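Local coordinates for iron dependent repressor (Sulfolobus solfataricus, PDB 2X4H), which probably binds DNA and transition metals as a transcription regulator of the DtxR/MntR family, at residues Val87-Leu92 / Glu104-Phe109; Arg24-Gly29 / Val68-Asn73; Arg14-Leu19 / Arg76-Leu81. All blocks are in the same frame, centred on the assembly; numbering follows the deposited sequence.

Contact 1 of 3, residues Val87-Leu92 / Glu104-Phe109; sequences VIEILL and EYSKQF. With ZN (zinc ion), chain N; ZN (zinc ion), chain M.
Ile88 and Leu92, one turn apart on helix 72-94, face Tyr105 and Ser106 on helix 99-107 and Phe109 a little further along the chain, a helix-on-helix contact in the metal-binding and dimerisation domain of the DtxR/MntR family. The backbones come closest at Ile88 and Ser106, whose CA atoms are 6.2 Å apart. Two apolar pairs come first. Ile88 CD1 reaches CE1 of the Phe109 ring at 3.8 Å, the side chains meeting at a slant. Phe109 CG lies between its backbone N and carbonyl carbon (chi1 64°), which brings the ring round to Ile88 and leaves Ser106 O over one face near the rim. Leu92 CD1 adds a looser touch on Tyr105 CB at 4.2 Å. The second subunit closes this side, its Ile117 packing on Leu92 and Phe109 and its Glu116 sharing a hydrogen bond with Tyr105 OH, so the helix pair is also part of a subunit interface. The other branch of Ile88 makes a methyl-hydroxyl contact, CG2 to Ser106 OG at 3.4 Å. It is van der Waals only, since the buried Ser106 OG is hydrogen-bonded to His85 O. Metal binding is the third kind of interaction. Glu89 CG skirts Ser106 CB, and the carboxylate bridges two zinc ions that also share a water. Glu89 OE2 binds the zinc held by His85 and Cys103 at 2.1 Å, and Glu89 OE1 binds the zinc held by Cys131 and His133 at 1.9 Å.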
loop_
_atom_site.group_PDB
_atom_site.type_symbol
_atom_site.label_atom_id
_atom_site.label_comp_id
_atom_site.label_asym_id
_atom_site.label_seq_id
_atom_site.Cartn_x
_atom_site.Cartn_y
_atom_site.Cartn_z
ATOM N N VAL C 87 13.734 -22.791 -6.198
ATOM C CA VAL C 87 13.368 -23.540 -7.391
ATOM C C VAL C 87 14.003 -22.918 -8.646
ATOM O O VAL C 87 14.571 -23.633 -9.470
ATOM C CB VAL C 87 11.843 -23.655 -7.532
ATOM C CG1 VAL C 87 11.461 -24.211 -8.901
ATOM C CG2 VAL C 87 11.270 -24.515 -6.382
ATOM N N ILE C 88 13.930 -21.596 -8.793
ATOM C CA ILE C 88 14.608 -20.931 -9.907
ATOM C C ILE C 88 16.114 -21.211 -9.883
ATOM O O ILE C 88 16.685 -21.540 -10.916
ATOM C CB ILE C 88 14.330 -19.416 -9.935
ATOM C CG1 ILE C 88 12.955 -19.145 -10.549
ATOM C CG2 ILE C 88 15.371 -18.688 -10.800
ATOM C CD1 ILE C 88 12.413 -17.794 -10.218
ATOM N N GLU C 89 16.749 -21.141 -8.715
ATOM C CA GLU C 89 18.175 -21.417 -8.636
ATOM C C GLU C 89 18.531 -22.764 -9.239
ATOM O O GLU C 89 19.535 -22.880 -9.928
ATOM C CB GLU C 89 18.680 -21.444 -7.197
ATOM C CG GLU C 89 18.747 -20.127 -6.542
ATOM C CD GLU C 89 19.639 -20.121 -5.310
ATOM O OE1 GLU C 89 19.696 -21.147 -4.567
ATOM O OE2 GLU C 89 20.245 -19.047 -5.068
ATOM N N ILE C 90 17.730 -23.783 -8.926
ATOM C CA ILE C 90 17.962 -25.127 -9.417
ATOM C C ILE C 90 17.867 -25.188 -10.928
ATOM O O ILE C 90 18.722 -25.813 -11.573
ATOM C CB ILE C 90 17.010 -26.165 -8.789
ATOM C CG1 ILE C 90 17.422 -26.423 -7.335
ATOM C CG2 ILE C 90 17.052 -27.516 -9.568
ATOM C CD1 ILE C 90 16.472 -27.290 -6.543
ATOM N N LEU C 91 16.836 -24.552 -11.491
ATOM C CA LEU C 91 16.704 -24.466 -12.953
ATOM C C LEU C 91 17.960 -23.836 -13.532
ATOM O O LEU C 91 18.497 -24.336 -14.512
ATOM C CB LEU C 91 15.463 -23.667 -13.388
ATOM C CG LEU C 91 15.356 -23.332 -14.884
ATOM C CD1 LEU C 91 15.217 -24.587 -15.715
ATOM C CD2 LEU C 91 14.186 -22.320 -15.129
ATOM N N LEU C 92 18.439 -22.766 -12.915
ATOM C CA LEU C 92 19.540 -21.994 -13.481
ATOM C C LEU C 92 20.845 -22.773 -13.426
ATOM O O LEU C 92 21.613 -22.797 -14.403
ATOM C CB LEU C 92 19.653 -20.626 -12.802
ATOM C CG LEU C 92 18.451 -19.691 -12.989
ATOM C CD1 LEU C 92 18.736 -18.335 -12.398
ATOM C CD2 LEU C 92 18.045 -19.548 -14.459
ATOM N N GLU C 104 22.147 -14.545 -7.441
ATOM C CA GLU C 104 22.024 -13.115 -7.738
ATOM C C GLU C 104 20.988 -12.861 -8.833
ATOM O O GLU C 104 20.142 -11.996 -8.707
ATOM C CB GLU C 104 23.391 -12.544 -8.143
ATOM C CG GLU C 104 24.420 -12.541 -7.007
ATOM C CD GLU C 104 25.880 -12.480 -7.478
ATOM O OE1 GLU C 104 26.780 -12.590 -6.612
ATOM O OE2 GLU C 104 26.142 -12.336 -8.699
ATOM N N TYR C 105 21.035 -13.651 -9.894
ATOM C CA TYR C 105 20.062 -13.506 -10.966
ATOM C C TYR C 105 18.654 -13.804 -10.503
ATOM O O TYR C 105 17.723 -13.095 -10.864
ATOM C CB TYR C 105 20.363 -14.469 -12.099
ATOM C CG TYR C 105 21.462 -14.107 -13.071
ATOM C CD1 TYR C 105 22.016 -12.837 -13.140
ATOM C CD2 TYR C 105 21.911 -15.066 -13.968
ATOM C CE1 TYR C 105 23.012 -12.540 -14.086
ATOM C CE2 TYR C 105 22.872 -14.783 -14.897
ATOM C CZ TYR C 105 23.427 -13.527 -14.959
ATOM O OH TYR C 105 24.401 -13.295 -15.914
ATOM N N SER C 106 18.493 -14.905 -9.761
ATOM C CA SER C 106 17.171 -15.283 -9.262
ATOM C C SER C 106 16.504 -14.123 -8.482
ATOM O O SER C 106 15.297 -13.856 -8.634
ATOM C CB SER C 106 17.282 -16.563 -8.412
ATOM O OG SER C 106 16.011 -16.976 -7.907
ATOM N N LYS C 107 17.288 -13.403 -7.682
ATOM C CA LYS C 107 16.725 -12.317 -6.865
ATOM C C LYS C 107 16.135 -11.197 -7.725
ATOM O O LYS C 107 15.209 -10.517 -7.295
ATOM C CB LYS C 107 17.744 -11.742 -5.868
ATOM C CG LYS C 107 18.009 -12.643 -4.670
ATOM C CD LYS C 107 18.956 -11.992 -3.652
ATOM C CE LYS C 107 19.252 -12.947 -2.502
ATOM N NZ LYS C 107 20.664 -12.863 -2.040
ATOM N N GLN C 108 16.620 -11.040 -8.952
ATOM C CA GLN C 108 16.085 -10.001 -9.837
ATOM C C GLN C 108 14.672 -10.259 -10.378
ATOM O O GLN C 108 14.070 -9.357 -10.919
ATOM C CB GLN C 108 17.056 -9.745 -11.005
ATOM C CG GLN C 108 18.368 -9.116 -10.558
ATOM C CD GLN C 108 19.370 -8.971 -11.674
ATOM O OE1 GLN C 108 19.049 -8.468 -12.754
ATOM N NE2 GLN C 108 20.612 -9.400 -11.414
ATOM N N PHE C 109 14.138 -11.471 -10.266
ATOM C CA PHE C 109 12.777 -11.727 -10.766
ATOM C C PHE C 109 11.958 -12.798 -10.027
ATOM O O PHE C 109 10.755 -12.917 -10.272
ATOM C CB PHE C 109 12.811 -12.056 -12.271
ATOM C CG PHE C 109 13.556 -13.312 -12.612
ATOM C CD1 PHE C 109 12.875 -14.509 -12.829
ATOM C CD2 PHE C 109 14.944 -13.295 -12.760
ATOM C CE1 PHE C 109 13.570 -15.693 -13.150
ATOM C CE2 PHE C 109 15.644 -14.463 -13.075
ATOM C CZ PHE C 109 14.954 -15.666 -13.271
HETATM ZN ZN ZN N . 20.316 -21.102 -2.779
HETATM ZN ZN ZN M . 20.047 -17.977 -3.287
HETATM O O HOH W 1 19.416 -19.165 -1.519
#

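Contact 2 of 3, residues Arg24-Gly29 / Val68-Asn73; sequences RYNDSG and VWITNN
Asn26, in the last turn of helix 13-27, sets its amide against Trp69 on strand 67-70, the second strand of the two-stranded beta hairpin that accompanies the helices in a winged helix-turn-helix domain. Asn26 CG lies anti to the carbonyl carbon and beside the backbone N, which points the amide at the strand. The amide and indole planes are only 21° apart, although the side chains run at a slant to each other. Asn26 ND2 sits 3.4 Å above the plane of the indole, displaced toward its rim, and Asn26 CG comes to 3.4 Å from Trp69 CE3. In this pose both ends of the amide address the strand backbone. Asn26 OD1 accepts from Ile70 N at 2.7 Å, the donor being tilted 17° out of the carbonyl plane. Asn26 ND2 donates to Val68 O in a nearly straight bond (173° at the hydrogen), in the plane of that carbonyl and on a lone pair. The two bonds flank Trp69 and fix the rotation of the amide. Asn26 ND2 has a further acceptor, Glu30 O, so the same group ties the strand to the turn after the helix. An alanine here is likely to leave Ile70 N and Val68 O without these partners and open a gap beside the indole. Ile70 keeps its CG2 near Asn26 OD1 while CD1 turns to Ile78 of helix 72-94. Gly29, just past the helix, completes a Schellman motif, its positive phi suiting a residue without CB, and Gly29 C lies 3.8 Å from Trp69 CH2.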
loop_
_atom_site.group_PDB
_atom_site.type_symbol
_atom_site.label_atom_id
_atom_site.label_comp_id
_atom_site.label_asym_id
_atom_site.label_seq_id
_atom_site.Cartn_x
_atom_site.Cartn_y
_atom_site.Cartn_z
ATOM N N ARG C 24 10.675 -13.285 13.391
ATOM C CA ARG C 24 11.674 -13.582 14.423
ATOM C C ARG C 24 11.118 -13.250 15.821
ATOM O O ARG C 24 11.141 -14.084 16.709
ATOM C CB ARG C 24 12.974 -12.806 14.133
ATOM C CG ARG C 24 14.181 -13.188 14.983
ATOM C CD ARG C 24 15.305 -12.135 14.938
ATOM N NE ARG C 24 15.811 -11.837 13.586
ATOM C CZ ARG C 24 15.713 -10.658 12.948
ATOM N NH1 ARG C 24 15.114 -9.600 13.502
ATOM N NH2 ARG C 24 16.228 -10.523 11.728
ATOM N N TYR C 25 10.598 -12.035 16.004
ATOM C CA TYR C 25 9.928 -11.663 17.253
ATOM C C TYR C 25 8.757 -12.608 17.541
ATOM O O TYR C 25 8.713 -13.237 18.618
ATOM C CB TYR C 25 9.470 -10.184 17.225
ATOM C CG TYR C 25 10.640 -9.229 17.197
ATOM C CD1 TYR C 25 11.010 -8.580 16.029
ATOM C CD2 TYR C 25 11.422 -9.026 18.330
ATOM C CE1 TYR C 25 12.100 -7.740 15.997
ATOM C CE2 TYR C 25 12.519 -8.183 18.298
ATOM C CZ TYR C 25 12.848 -7.549 17.129
ATOM O OH TYR C 25 13.937 -6.727 17.100
ATOM N N ASN C 26 7.846 -12.746 16.575
ATOM C CA ASN C 26 6.654 -13.583 16.737
ATOM C C ASN C 26 7.006 -15.049 17.083
ATOM O O ASN C 26 6.380 -15.632 17.948
ATOM C CB ASN C 26 5.783 -13.602 15.479
ATOM C CG ASN C 26 5.205 -12.243 15.091
ATOM O OD1 ASN C 26 4.603 -12.137 14.016
ATOM N ND2 ASN C 26 5.388 -11.204 15.923
ATOM N N ASP C 27 8.001 -15.626 16.411
ATOM C CA ASP C 27 8.484 -16.995 16.723
ATOM C C ASP C 27 8.880 -17.115 18.192
ATOM O O ASP C 27 8.757 -18.177 18.789
ATOM C CB ASP C 27 9.703 -17.393 15.864
ATOM C CG ASP C 27 9.330 -17.800 14.444
ATOM O OD1 ASP C 27 8.140 -18.047 14.170
ATOM O OD2 ASP C 27 10.240 -17.866 13.593
ATOM N N SER C 28 9.355 -16.005 18.748
ATOM C CA SER C 28 9.825 -15.920 20.129
ATOM C C SER C 28 8.695 -15.623 21.144
ATOM O O SER C 28 8.964 -15.503 22.331
ATOM C CB SER C 28 10.901 -14.818 20.214
ATOM O OG SER C 28 12.099 -15.305 20.778
ATOM N N GLY C 29 7.451 -15.490 20.686
ATOM C CA GLY C 29 6.310 -15.262 21.581
ATOM C C GLY C 29 5.951 -13.803 21.875
ATOM O O GLY C 29 5.200 -13.522 22.812
ATOM N N VAL C 68 3.338 -5.943 15.972
ATOM C CA VAL C 68 2.934 -6.512 14.697
ATOM C C VAL C 68 3.089 -8.040 14.715
ATOM O O VAL C 68 4.085 -8.568 15.200
ATOM C CB VAL C 68 3.754 -5.871 13.565
ATOM C CG1 VAL C 68 3.226 -6.297 12.192
ATOM C CG2 VAL C 68 3.746 -4.344 13.728
ATOM N N TRP C 69 2.076 -8.734 14.209
ATOM C CA TRP C 69 2.089 -10.184 14.123
ATOM C C TRP C 69 1.850 -10.609 12.679
ATOM O O TRP C 69 1.000 -10.035 11.979
ATOM C CB TRP C 69 1.021 -10.821 15.034
ATOM C CG TRP C 69 1.267 -10.665 16.506
ATOM C CD1 TRP C 69 0.864 -9.629 17.286
ATOM C CD2 TRP C 69 1.946 -11.583 17.384
ATOM N NE1 TRP C 69 1.246 -9.837 18.588
ATOM C CE2 TRP C 69 1.919 -11.022 18.675
ATOM C CE3 TRP C 69 2.578 -12.815 17.201
ATOM C CZ2 TRP C 69 2.503 -11.643 19.777
ATOM C CZ3 TRP C 69 3.163 -13.434 18.298
ATOM C CH2 TRP C 69 3.114 -12.850 19.569
ATOM N N ILE C 70 2.583 -11.631 12.239
ATOM C CA ILE C 70 2.418 -12.154 10.882
ATOM C C ILE C 70 1.155 -13.021 10.786
ATOM O O ILE C 70 0.909 -13.840 11.635
ATOM C CB ILE C 70 3.679 -12.943 10.438
ATOM C CG1 ILE C 70 3.624 -13.239 8.936
ATOM C CG2 ILE C 70 3.849 -14.237 11.231
ATOM C CD1 ILE C 70 4.920 -13.758 8.388
ATOM N N THR C 71 0.342 -12.810 9.766
ATOM C CA THR C 71 -0.844 -13.635 9.570
ATOM C C THR C 71 -0.479 -14.964 8.898
ATOM O O THR C 71 0.621 -15.125 8.392
ATOM C CB THR C 71 -1.854 -12.927 8.674
ATOM O OG1 THR C 71 -1.279 -12.718 7.377
ATOM C CG2 THR C 71 -2.268 -11.577 9.282
ATOM N N ASN C 72 -1.410 -15.905 8.863
ATOM C CA ASN C 72 -1.142 -17.178 8.187
ATOM C C ASN C 72 -0.759 -16.936 6.726
ATOM O O ASN C 72 0.166 -17.572 6.221
ATOM C CB ASN C 72 -2.325 -18.152 8.296
ATOM C CG ASN C 72 -2.428 -18.801 9.679
ATOM O OD1 ASN C 72 -1.482 -18.764 10.468
ATOM N ND2 ASN C 72 -3.580 -19.404 9.968
ATOM N N ASN C 73 -1.467 -16.008 6.078
ATOM C CA ASN C 73 -1.144 -15.577 4.726
ATOM C C ASN C 73 0.264 -14.994 4.620
ATOM O O ASN C 73 0.912 -15.128 3.593
ATOM C CB ASN C 73 -2.167 -14.560 4.215
ATOM C CG ASN C 73 -3.428 -15.204 3.669
ATOM O OD1 ASN C 73 -3.486 -16.406 3.423
ATOM N ND2 ASN C 73 -4.443 -14.393 3.460
#

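Contact 3 of 3, residues Arg14-Leu19 / Arg76-Leu81; sequences REFSYL and RSINYL. With ZN (zinc ion), chain K.
Phe16 is the main bump of this contact between helix 13-27 of the DNA-binding domain and the long helix 72-94, and it fits between Ile78 and Leu81, one turn apart on the other helix. The axes of the two short segments approach to 10.2 Å, with 126° between their N-to-C directions. With CG anti to the backbone N (chi1 -173°), the ring swings out toward the second helix. Leu81 CD2 comes over one face as a CH-pi contact, 4.0 Å from the ring centroid and 29° off the normal. Ile78 closes the edge: its carbonyl O lies near the ring plane, 3.5 Å from Phe16 CE1, and Ile78 CG2 touches the same atom. In return, the CG1-CD1 arm of Ile78 crosses Leu19, where Ile78 CD1 meets Leu19 CB at 3.8 Å. The hollow beside this arm takes Leu19 CD1, which reaches Ser77 OG; that hydroxyl is hydrogen-bonded to Gly74 O. Glu15 faces elsewhere, binding zinc with Glu51 and with Glu50 and His54 of the third subunit. With neither hydrogen bond nor charge pair between the segments, the fit rests on shape and buried apolar surface, probably leaving little directional constraint beyond packing.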
loop_
_atom_site.group_PDB
_atom_site.type_symbol
_atom_site.label_atom_id
_atom_site.label_comp_id
_atom_site.label_asym_id
_atom_site.label_seq_id
_atom_site.Cartn_x
_atom_site.Cartn_y
_atom_site.Cartn_z
ATOM N N ARG C 14 11.646 -6.258 -0.441
ATOM C CA ARG C 14 11.722 -5.457 0.771
ATOM C C ARG C 14 10.672 -5.882 1.790
ATOM O O ARG C 14 10.958 -5.935 2.977
ATOM C CB ARG C 14 11.529 -3.980 0.452
ATOM C CG ARG C 14 12.714 -3.385 -0.251
ATOM C CD ARG C 14 12.293 -2.171 -1.089
ATOM N NE ARG C 14 13.436 -1.541 -1.726
ATOM C CZ ARG C 14 14.037 -2.006 -2.822
ATOM N NH1 ARG C 14 13.601 -3.099 -3.431
ATOM N NH2 ARG C 14 15.084 -1.365 -3.322
ATOM N N GLU C 15 9.467 -6.177 1.309
ATOM C CA GLU C 15 8.402 -6.710 2.150
ATOM C C GLU C 15 8.801 -8.023 2.788
ATOM O O GLU C 15 8.570 -8.251 3.989
ATOM C CB GLU C 15 7.118 -6.885 1.340
ATOM C CG GLU C 15 6.340 -5.580 1.087
ATOM C CD GLU C 15 5.229 -5.728 0.065
ATOM O OE1 GLU C 15 5.225 -6.710 -0.681
ATOM O OE2 GLU C 15 4.336 -4.861 -0.025
ATOM N N PHE C 16 9.430 -8.882 1.987
ATOM C CA PHE C 16 9.992 -10.109 2.486
ATOM C C PHE C 16 10.876 -9.894 3.721
ATOM O O PHE C 16 10.715 -10.590 4.717
ATOM C CB PHE C 16 10.798 -10.774 1.375
ATOM C CG PHE C 16 11.289 -12.133 1.707
ATOM C CD1 PHE C 16 10.399 -13.153 1.992
ATOM C CD2 PHE C 16 12.648 -12.423 1.660
ATOM C CE1 PHE C 16 10.851 -14.430 2.255
ATOM C CE2 PHE C 16 13.102 -13.700 1.926
ATOM C CZ PHE C 16 12.202 -14.700 2.234
ATOM N N SER C 17 11.817 -8.954 3.637
ATOM C CA SER C 17 12.675 -8.593 4.782
ATOM C C SER C 17 11.890 -8.162 6.022
ATOM O O SER C 17 12.223 -8.548 7.141
ATOM C CB SER C 17 13.646 -7.478 4.390
ATOM O OG SER C 17 14.684 -8.012 3.604
ATOM N N TYR C 18 10.857 -7.343 5.812
ATOM C CA TYR C 18 9.983 -6.935 6.908
ATOM C C TYR C 18 9.398 -8.154 7.573
ATOM O O TYR C 18 9.462 -8.284 8.784
ATOM C CB TYR C 18 8.828 -6.059 6.411
ATOM C CG TYR C 18 9.088 -4.581 6.408
ATOM C CD1 TYR C 18 9.961 -4.003 5.485
ATOM C CD2 TYR C 18 8.414 -3.738 7.292
ATOM C CE1 TYR C 18 10.195 -2.627 5.469
ATOM C CE2 TYR C 18 8.631 -2.366 7.278
ATOM C CZ TYR C 18 9.516 -1.814 6.366
ATOM O OH TYR C 18 9.721 -0.453 6.366
ATOM N N LEU C 19 8.825 -9.047 6.770
ATOM C CA LEU C 19 8.114 -10.205 7.300
ATOM C C LEU C 19 9.023 -11.180 8.013
ATOM O O LEU C 19 8.594 -11.823 8.970
ATOM C CB LEU C 19 7.345 -10.959 6.216
ATOM C CG LEU C 19 6.244 -10.209 5.467
ATOM C CD1 LEU C 19 5.494 -11.183 4.583
ATOM C CD2 LEU C 19 5.283 -9.471 6.412
ATOM N N ARG C 76 2.669 -17.936 4.769
ATOM C CA ARG C 76 2.493 -18.519 3.444
ATOM C C ARG C 76 3.289 -17.807 2.329
ATOM O O ARG C 76 3.890 -18.463 1.479
ATOM C CB ARG C 76 1.002 -18.557 3.084
ATOM C CG ARG C 76 0.499 -19.904 2.594
ATOM C CD ARG C 76 -1.021 -19.960 2.509
ATOM N NE ARG C 76 -1.584 -20.619 3.687
ATOM C CZ ARG C 76 -2.388 -20.067 4.600
ATOM N NH1 ARG C 76 -2.791 -18.803 4.510
ATOM N NH2 ARG C 76 -2.808 -20.806 5.623
ATOM N N SER C 77 3.300 -16.482 2.329
ATOM C CA SER C 77 4.001 -15.723 1.298
ATOM C C SER C 77 5.524 -15.650 1.522
ATOM O O SER C 77 6.259 -15.542 0.566
ATOM C CB SER C 77 3.390 -14.313 1.138
ATOM O OG SER C 77 3.270 -13.666 2.382
ATOM N N ILE C 78 5.995 -15.697 2.765
ATOM C CA ILE C 78 7.424 -15.915 3.047
ATOM C C ILE C 78 7.920 -17.233 2.394
ATOM O O ILE C 78 8.927 -17.259 1.706
ATOM C CB ILE C 78 7.700 -16.015 4.568
ATOM C CG1 ILE C 78 7.780 -14.632 5.202
ATOM C CG2 ILE C 78 9.001 -16.770 4.857
ATOM C CD1 ILE C 78 7.917 -14.672 6.699
ATOM N N ASN C 79 7.195 -18.319 2.636
ATOM C CA ASN C 79 7.562 -19.633 2.095
ATOM C C ASN C 79 7.476 -19.622 0.571
ATOM O O ASN C 79 8.335 -20.166 -0.114
ATOM C CB ASN C 79 6.667 -20.730 2.661
ATOM C CG ASN C 79 6.978 -21.045 4.098
ATOM O OD1 ASN C 79 7.999 -20.625 4.634
ATOM N ND2 ASN C 79 6.094 -21.795 4.736
ATOM N N TYR C 80 6.453 -18.957 0.048
ATOM C CA TYR C 80 6.265 -18.969 -1.380
ATOM C C TYR C 80 7.429 -18.244 -2.101
ATOM O O TYR C 80 7.922 -18.733 -3.134
ATOM C CB TYR C 80 4.898 -18.423 -1.788
ATOM C CG TYR C 80 4.889 -18.241 -3.249
ATOM C CD1 TYR C 80 4.929 -19.350 -4.106
ATOM C CD2 TYR C 80 4.963 -16.966 -3.806
ATOM C CE1 TYR C 80 5.008 -19.179 -5.491
ATOM C CE2 TYR C 80 5.031 -16.785 -5.193
ATOM C CZ TYR C 80 5.042 -17.883 -6.021
ATOM O OH TYR C 80 5.083 -17.660 -7.374
ATOM N N LEU C 81 7.916 -17.135 -1.547
ATOM C CA LEU C 81 9.103 -16.492 -2.141
ATOM C C LEU C 81 10.400 -17.340 -1.986
ATOM O O LEU C 81 11.272 -17.341 -2.866
ATOM C CB LEU C 81 9.304 -15.093 -1.579
ATOM C CG LEU C 81 10.486 -14.254 -2.061
ATOM C CD1 LEU C 81 10.647 -14.365 -3.559
ATOM C CD2 LEU C 81 10.265 -12.783 -1.656
HETATM ZN ZN ZN K . 5.069 -2.940 0.562
#

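From the N terminus, helix 13-27 supplies the first side of contact 3 and then that of contact 2. The chain runs through helices 34-41 and 45-57 and the first strand, 61-64, before the second strand closes contact 2 at residues 68-73; shortly afterwards residues 76-81 close contact 3, so the smaller loop lies wholly within the larger. The two meet where Ile70 CD1 packs on Ile78 CD1 at 3.6 Å. Helix 72-94 then carries on to contact 1, a short, separate loop closed by helix 99-107. Contacts 1 and 2, with centres 27 Å apart on opposite sides of the chain centre, are bridged by this helix, which ties the DNA-binding domain to the dimerisation domain.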